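Local structure of sphingomyelinase C (7CNE) at residues A[75-81]-A[113-117]; A[131-135]-A[173-178]. The protein belongs, as a sphingomyelinase C, to the endonuclease/exonuclease/phosphatase family, whose members share the DNase I-like fold of two packed beta sheets flanked by helices. All coordinates share one frame; numbering follows the deposited sequence.

In the fold
Both contacts are largely buried and lie on the same six-stranded sheet of the DNase I-like fold, their centres about 11 Å apart. Contact 1 sets the loop after strand 73-74 against one face of strand 110-117; contact 2 lays helix 162-180 on the other face, at the adjoining strand 131-139. The two strands are antiparallel neighbours, joined by backbone hydrogen bonds between Glu114 and Tyr134 and between Val116 and Phe132. Their chemistry differs: on the loop side a glutamine amide hydrogen-bonds to main-chain groups of the loop, whereas on the helix side the join is made by aromatic rings and aliphatic carbons without a hydrogen bond across it.

Contact 1 (A[75-81]-A[113-117]); sequences TPVVGRS and KEQVI
The carboxamide of Gln115 reaches from strand 110-117 of the six-stranded sheet into the loop between strands 73-74 and 87-90, meeting backbone with both polar atoms. OE1 of Gln115 accepts from the N-H of Gly79 at 2.7 Å, a short bond lying in the plane of the amide carbonyl. NE2 of Gln115 donates to the carbonyl O of Ser81 at 3.0 Å, but this bond is more bent (134° at the hydrogen), and the donor stands well above the plane of that carbonyl. The chi1 of Gln115 (67°) puts its CG between the backbone N and carbonyl carbon, and the rest of the chain is extended, carrying the amide out to the turn. The turn itself is type II, running from Val77 to Arg80, with Gly79 at its third position, phi positive at 90°, a conformation readily taken by glycine. Beside the amide, CG1 of Val78 lies 3.7 Å from OE1 of Gln115 and 3.8 Å from CD1 of Ile117, whose tip also approaches CA of Gly79. At the other end, Thr75 and Lys113 lie alongside, pointing opposite ways, CG2 of Thr75 against CB of Lys113 at 4.2 Å, while Lys113 CD lies near Thr75 CA. Further out, Thr88 gives NE2 of Gln115 a second hydrogen-bond partner, Asn129 binds the carbonyl of Gly79, and OG1 of Thr75 bonds to both Pro76 O and Val104 N. One side-chain amide thus serves both a donor and an acceptor of an irregular loop, and its two opposite roles fix which end is oxygen and which is nitrogen.

Contact 2 (A[131-135]-A[173-178]); sequences GFAYV and QIDAFL
Phe177 of the helix projects between Phe132 and Tyr134 of strand 131-135, which are two residues apart and so emerge on the same side of the strand. Starting at its root, CB of Phe177 lies 4.0 Å from CZ of Phe132. CG comes next, 3.9 Å from both CE2 and CZ of Phe132, and CD2 also meets CE2. Phe132 thus presents its edge to the face of Phe177, a T-shaped pair with planes at 77°. Farther along, CE2 of Phe177 sits over the Tyr134 face, toward its CG rim and 3.5 Å from CG of Tyr134, and CZ lies beyond the ring's rim, 3.8 Å from CD2 of Tyr134; in this second T-shaped pair Phe177 supplies the edge, the planes at 72°. With CG anti to the backbone N, the Phe177 ring is carried outward to the strand. The helix also meets the two flanking rings: CG1 of Ile174 makes a CH-pi contact over one face of Phe132, 3.8 Å from the ring centroid, and CD2 of Leu178 touches CE1 of Tyr134 at 3.8 Å. The hydroxyl of Tyr134 is hydrogen-bonded to His145. Segments 131-135 and 173-178 run roughly parallel, their axes 27° apart and 10.7 Å from each other at closest approach. Phe177 also packs on Val116 of the adjoining strand 110-117, while Ile174 and Leu178 reach strand 188-192, spreading the helix across the face of the sheet.

Contact 1 (A[75-81]-A[113-117])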
ATOM      1  N   THR A  75       3.703   0.846  12.517  1.00 19.68           N
ATOM      2  CA  THR A  75       2.443   1.489  12.851  1.00 16.80           C
ATOM      3  C   THR A  75       1.374   0.439  13.101  1.00 17.28           C
ATOM      4  O   THR A  75       1.496  -0.702  12.650  1.00 15.83           O
ATOM      5  CB  THR A  75       1.990   2.398  11.714  1.00 19.78           C
ATOM      6  OG1 THR A  75       1.484   1.593  10.634  1.00 14.44           O
ATOM      7  CG2 THR A  75       3.139   3.261  11.229  1.00 18.97           C
ATOM      8  N   PRO A  76       0.289   0.802  13.782  1.00 17.62           N
ATOM      9  CA  PRO A  76      -0.920  -0.027  13.719  1.00 21.07           C
ATOM     10  C   PRO A  76      -1.443  -0.102  12.287  1.00 18.89           C
ATOM     11  O   PRO A  76      -0.966   0.574  11.368  1.00 16.40           O
ATOM     12  CB  PRO A  76      -1.914   0.698  14.640  1.00 21.18           C
ATOM     13  CG  PRO A  76      -1.074   1.629  15.486  1.00 20.58           C
ATOM     14  CD  PRO A  76       0.089   2.011  14.603  1.00 18.34           C
ATOM     15  N   VAL A  77      -2.440  -0.959  12.092  1.00 17.91           N
ATOM     16  CA  VAL A  77      -3.192  -0.932  10.846  1.00 19.27           C
ATOM     17  C   VAL A  77      -4.099   0.290  10.858  1.00 20.21           C
ATOM     18  O   VAL A  77      -4.841   0.512  11.821  1.00 19.74           O
ATOM     19  CB  VAL A  77      -3.998  -2.228  10.665  1.00 20.37           C
ATOM     20  CG1 VAL A  77      -4.813  -2.165   9.372  1.00 17.68           C
ATOM     21  CG2 VAL A  77      -3.068  -3.438  10.656  1.00 18.78           C
ATOM     22  N   VAL A  78      -4.024   1.101   9.797  1.00 17.19           N
ATOM     23  CA  VAL A  78      -4.796   2.337   9.730  1.00 16.97           C
ATOM     24  C   VAL A  78      -6.277   2.030   9.894  1.00 19.36           C
ATOM     25  O   VAL A  78      -6.814   1.119   9.249  1.00 17.94           O
ATOM     26  CB  VAL A  78      -4.545   3.056   8.398  1.00 18.92           C
ATOM     27  CG1 VAL A  78      -5.643   4.096   8.131  1.00 17.55           C
ATOM     28  CG2 VAL A  78      -3.161   3.701   8.375  1.00 18.44           C
ATOM     29  N   GLY A  79      -6.938   2.782  10.769  1.00 18.96           N
ATOM     30  CA  GLY A  79      -8.377   2.736  10.885  1.00 20.70           C
ATOM     31  C   GLY A  79      -8.936   1.722  11.862  1.00 23.70           C
ATOM     32  O   GLY A  79     -10.160   1.646  11.992  1.00 23.56           O
ATOM     33  N   ARG A  80      -8.087   0.926  12.532  1.00 23.86           N
ATOM     34  CA  ARG A  80      -8.580   0.014  13.566  1.00 25.72           C
ATOM     35  C   ARG A  80      -9.113   0.776  14.774  1.00 26.74           C
ATOM     36  O   ARG A  80     -10.225   0.511  15.248  1.00 29.38           O
ATOM     37  CB  ARG A  80      -7.472  -0.943  14.008  1.00 25.81           C
ATOM     38  CG  ARG A  80      -7.588  -2.335  13.450  1.00 31.16           C
ATOM     39  CD  ARG A  80      -6.705  -3.287  14.222  1.00 31.68           C
ATOM     40  NE  ARG A  80      -6.075  -4.248  13.329  1.00 31.15           N
ATOM     41  CZ  ARG A  80      -5.263  -5.222  13.725  1.00 30.85           C
ATOM     42  NH1 ARG A  80      -4.977  -5.379  15.014  1.00 29.29           N
ATOM     43  NH2 ARG A  80      -4.742  -6.045  12.828  1.00 29.97           N
ATOM     44  N   SER A  81      -8.325   1.709  15.300  1.00 23.16           N
ATOM     45  CA  SER A  81      -8.736   2.512  16.444  1.00 27.60           C
ATOM     46  C   SER A  81      -7.815   3.721  16.535  1.00 26.80           C
ATOM     47  O   SER A  81      -6.905   3.893  15.718  1.00 22.26           O
ATOM     48  CB  SER A  81      -8.703   1.691  17.735  1.00 28.25           C
ATOM     49  OG  SER A  81      -7.369   1.450  18.133  1.00 30.31           O
ATOM     50  N   LYS A 113       4.234   8.924  14.216  1.00 18.97           N
ATOM     51  CA  LYS A 113       3.312   8.184  13.363  1.00 17.68           C
ATOM     52  C   LYS A 113       1.894   8.699  13.583  1.00 20.34           C
ATOM     53  O   LYS A 113       1.446   8.846  14.727  1.00 19.11           O
ATOM     54  CB  LYS A 113       3.398   6.672  13.622  1.00 18.79           C
ATOM     55  CG  LYS A 113       3.342   6.250  15.088  1.00 24.62           C
ATOM     56  CD  LYS A 113       3.474   4.730  15.212  1.00 24.14           C
ATOM     57  CE  LYS A 113       3.498   4.288  16.670  1.00 29.64           C
ATOM     58  NZ  LYS A 113       4.813   4.638  17.293  1.00 29.67           N
ATOM     59  N   GLU A 114       1.205   9.012  12.489  1.00 17.66           N
ATOM     60  CA  GLU A 114      -0.194   9.420  12.551  1.00 16.17           C
ATOM     61  C   GLU A 114      -0.973   8.713  11.458  1.00 20.19           C
ATOM     62  O   GLU A 114      -0.405   8.203  10.488  1.00 18.96           O
ATOM     63  CB  GLU A 114      -0.400  10.933  12.351  1.00 21.11           C
ATOM     64  CG  GLU A 114       0.669  11.828  12.903  1.00 23.59           C
ATOM     65  CD  GLU A 114       0.380  13.293  12.626  1.00 25.68           C
ATOM     66  OE1 GLU A 114      -0.703  13.602  12.070  1.00 21.54           O
ATOM     67  OE2 GLU A 114       1.235  14.131  12.982  1.00 28.56           O
ATOM     68  N   GLN A 115      -2.294   8.727  11.607  1.00 15.50           N
ATOM     69  CA  GLN A 115      -3.181   8.226  10.579  1.00 17.31           C
ATOM     70  C   GLN A 115      -4.181   9.321  10.235  1.00 17.92           C
ATOM     71  O   GLN A 115      -4.521  10.164  11.070  1.00 16.05           O
ATOM     72  CB  GLN A 115      -3.909   6.941  11.034  1.00 17.37           C
ATOM     73  CG  GLN A 115      -4.889   7.164  12.167  1.00 19.43           C
ATOM     74  CD  GLN A 115      -5.676   5.921  12.517  1.00 20.06           C
ATOM     75  OE1 GLN A 115      -5.688   4.941  11.767  1.00 19.44           O
ATOM     76  NE2 GLN A 115      -6.346   5.953  13.661  1.00 18.33           N
ATOM     77  N   VAL A 116      -4.633   9.310   8.991  1.00 17.95           N
ATOM     78  CA  VAL A 116      -5.667  10.221   8.522  1.00 16.84           C
ATOM     79  C   VAL A 116      -6.618   9.394   7.671  1.00 17.65           C
ATOM     80  O   VAL A 116      -6.181   8.713   6.739  1.00 16.56           O
ATOM     81  CB  VAL A 116      -5.078  11.400   7.718  1.00 19.85           C
ATOM     82  CG1 VAL A 116      -6.179  12.335   7.222  1.00 19.22           C
ATOM     83  CG2 VAL A 116      -4.016  12.171   8.543  1.00 17.92           C
ATOM     84  N   ILE A 117      -7.900   9.427   8.007  1.00 16.10           N
ATOM     85  CA  ILE A 117      -8.932   8.742   7.228  1.00 16.05           C
ATOM     86  C   ILE A 117      -9.380   9.676   6.105  1.00 16.84           C
ATOM     87  O   ILE A 117      -9.536  10.886   6.310  1.00 17.50           O
ATOM     88  CB  ILE A 117     -10.108   8.318   8.135  1.00 17.99           C
ATOM     89  CG1 ILE A 117      -9.614   7.470   9.317  1.00 21.70           C
ATOM     90  CG2 ILE A 117     -11.261   7.643   7.346  1.00 17.86           C
ATOM     91  CD1 ILE A 117      -8.589   6.414   8.987  1.00 21.86           C
TER

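Contact 2 (A[131-135]-A[173-178])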
ATOM      1  N   GLY A 131      -7.634   5.167   4.486  1.00 18.88           N
ATOM      2  CA  GLY A 131      -6.903   6.386   4.752  1.00 17.28           C
ATOM      3  C   GLY A 131      -5.420   6.241   4.511  1.00 18.12           C
ATOM      4  O   GLY A 131      -5.004   5.404   3.702  1.00 16.03           O
ATOM      5  N   PHE A 132      -4.608   7.044   5.194  1.00 15.08           N
ATOM      6  CA  PHE A 132      -3.168   6.928   5.042  1.00 16.15           C
ATOM      7  C   PHE A 132      -2.476   7.037   6.393  1.00 18.10           C
ATOM      8  O   PHE A 132      -3.011   7.605   7.352  1.00 16.74           O
ATOM      9  CB  PHE A 132      -2.592   7.965   4.043  1.00 17.15           C
ATOM     10  CG  PHE A 132      -2.877   9.414   4.374  1.00 16.18           C
ATOM     11  CD1 PHE A 132      -4.026  10.039   3.903  1.00 17.25           C
ATOM     12  CD2 PHE A 132      -1.963  10.170   5.089  1.00 18.40           C
ATOM     13  CE1 PHE A 132      -4.270  11.375   4.176  1.00 17.11           C
ATOM     14  CE2 PHE A 132      -2.208  11.523   5.357  1.00 18.99           C
ATOM     15  CZ  PHE A 132      -3.365  12.115   4.894  1.00 18.08           C
ATOM     16  N   ALA A 133      -1.298   6.429   6.463  1.00 14.79           N
ATOM     17  CA  ALA A 133      -0.409   6.553   7.604  1.00 17.39           C
ATOM     18  C   ALA A 133       0.716   7.505   7.237  1.00 17.54           C
ATOM     19  O   ALA A 133       1.232   7.461   6.119  1.00 17.26           O
ATOM     20  CB  ALA A 133       0.172   5.195   8.005  1.00 16.40           C
ATOM     21  N   TYR A 134       1.100   8.356   8.185  1.00 16.90           N
ATOM     22  CA  TYR A 134       2.222   9.274   8.021  1.00 18.91           C
ATOM     23  C   TYR A 134       3.274   8.920   9.053  1.00 18.33           C
ATOM     24  O   TYR A 134       2.989   8.953  10.252  1.00 19.62           O
ATOM     25  CB  TYR A 134       1.779  10.723   8.209  1.00 15.28           C
ATOM     26  CG  TYR A 134       2.905  11.730   8.267  1.00 18.14           C
ATOM     27  CD1 TYR A 134       3.652  12.027   7.131  1.00 17.56           C
ATOM     28  CD2 TYR A 134       3.191  12.422   9.443  1.00 19.98           C
ATOM     29  CE1 TYR A 134       4.661  12.963   7.160  1.00 16.74           C
ATOM     30  CE2 TYR A 134       4.220  13.359   9.486  1.00 21.38           C
ATOM     31  CZ  TYR A 134       4.945  13.622   8.340  1.00 21.92           C
ATOM     32  OH  TYR A 134       5.953  14.560   8.355  1.00 22.54           O
ATOM     33  N   VAL A 135       4.484   8.590   8.604  1.00 16.25           N
ATOM     34  CA  VAL A 135       5.566   8.267   9.524  1.00 19.48           C
ATOM     35  C   VAL A 135       6.768   9.147   9.222  1.00 19.25           C
ATOM     36  O   VAL A 135       7.069   9.437   8.059  1.00 19.55           O
ATOM     37  CB  VAL A 135       5.964   6.774   9.489  1.00 20.65           C
ATOM     38  CG1 VAL A 135       4.768   5.926   9.791  1.00 20.25           C
ATOM     39  CG2 VAL A 135       6.587   6.386   8.159  1.00 20.03           C
ATOM     40  N   GLN A 173      -5.800  15.540  -0.724  1.00 16.19           N
ATOM     41  CA  GLN A 173      -5.845  15.575   0.734  1.00 16.99           C
ATOM     42  C   GLN A 173      -4.483  15.238   1.330  1.00 18.33           C
ATOM     43  O   GLN A 173      -4.056  15.852   2.317  1.00 17.63           O
ATOM     44  CB  GLN A 173      -6.914  14.613   1.264  1.00 18.03           C
ATOM     45  CG  GLN A 173      -7.076  14.706   2.798  1.00 18.75           C
ATOM     46  CD  GLN A 173      -8.009  13.650   3.397  1.00 18.76           C
ATOM     47  OE1 GLN A 173      -8.739  12.961   2.684  1.00 17.60           O
ATOM     48  NE2 GLN A 173      -7.991  13.534   4.718  1.00 19.27           N
ATOM     49  N   ILE A 174      -3.795  14.252   0.747  1.00 17.54           N
ATOM     50  CA  ILE A 174      -2.445  13.902   1.180  1.00 16.17           C
ATOM     51  C   ILE A 174      -1.506  15.077   0.945  1.00 15.47           C
ATOM     52  O   ILE A 174      -0.724  15.461   1.824  1.00 16.42           O
ATOM     53  CB  ILE A 174      -1.967  12.636   0.445  1.00 16.55           C
ATOM     54  CG1 ILE A 174      -2.718  11.404   0.953  1.00 15.64           C
ATOM     55  CG2 ILE A 174      -0.428  12.453   0.567  1.00 13.91           C
ATOM     56  CD1 ILE A 174      -2.608  10.217   0.035  1.00 17.74           C
ATOM     57  N   ASP A 175      -1.580  15.670  -0.250  1.00 17.27           N
ATOM     58  CA  ASP A 175      -0.773  16.846  -0.567  1.00 20.97           C
ATOM     59  C   ASP A 175      -1.011  17.972   0.436  1.00 18.39           C
ATOM     60  O   ASP A 175      -0.060  18.602   0.922  1.00 19.81           O
ATOM     61  CB  ASP A 175      -1.082  17.310  -1.997  1.00 20.52           C
ATOM     62  CG  ASP A 175      -0.438  18.649  -2.339  1.00 25.65           C
ATOM     63  OD1 ASP A 175       0.804  18.777  -2.237  1.00 20.92           O
ATOM     64  OD2 ASP A 175      -1.192  19.576  -2.705  1.00 26.50           O
ATOM     65  N   ALA A 176      -2.277  18.237   0.766  1.00 20.35           N
ATOM     66  CA  ALA A 176      -2.567  19.325   1.694  1.00 20.84           C
ATOM     67  C   ALA A 176      -2.050  19.001   3.090  1.00 21.57           C
ATOM     68  O   ALA A 176      -1.506  19.874   3.782  1.00 21.24           O
ATOM     69  CB  ALA A 176      -4.071  19.611   1.708  1.00 21.79           C
ATOM     70  N   PHE A 177      -2.190  17.741   3.509  1.00 20.81           N
ATOM     71  CA  PHE A 177      -1.639  17.306   4.791  1.00 18.65           C
ATOM     72  C   PHE A 177      -0.128  17.527   4.843  1.00 20.36           C
ATOM     73  O   PHE A 177       0.405  18.053   5.830  1.00 20.24           O
ATOM     74  CB  PHE A 177      -1.993  15.828   5.020  1.00 19.10           C
ATOM     75  CG  PHE A 177      -1.342  15.222   6.244  1.00 19.45           C
ATOM     76  CD1 PHE A 177      -1.999  15.222   7.460  1.00 20.65           C
ATOM     77  CD2 PHE A 177      -0.080  14.647   6.168  1.00 18.44           C
ATOM     78  CE1 PHE A 177      -1.407  14.673   8.593  1.00 21.73           C
ATOM     79  CE2 PHE A 177       0.529  14.096   7.299  1.00 19.03           C
ATOM     80  CZ  PHE A 177      -0.136  14.103   8.510  1.00 21.66           C
ATOM     81  N   LEU A 178       0.585  17.126   3.788  1.00 17.06           N
ATOM     82  CA  LEU A 178       2.040  17.237   3.815  1.00 20.26           C
ATOM     83  C   LEU A 178       2.481  18.695   3.781  1.00 21.21           C
ATOM     84  O   LEU A 178       3.459  19.069   4.436  1.00 19.08           O
ATOM     85  CB  LEU A 178       2.638  16.462   2.644  1.00 17.67           C
ATOM     86  CG  LEU A 178       2.481  14.948   2.804  1.00 17.29           C
ATOM     87  CD1 LEU A 178       2.843  14.258   1.502  1.00 17.11           C
ATOM     88  CD2 LEU A 178       3.355  14.421   3.957  1.00 18.59           C
TER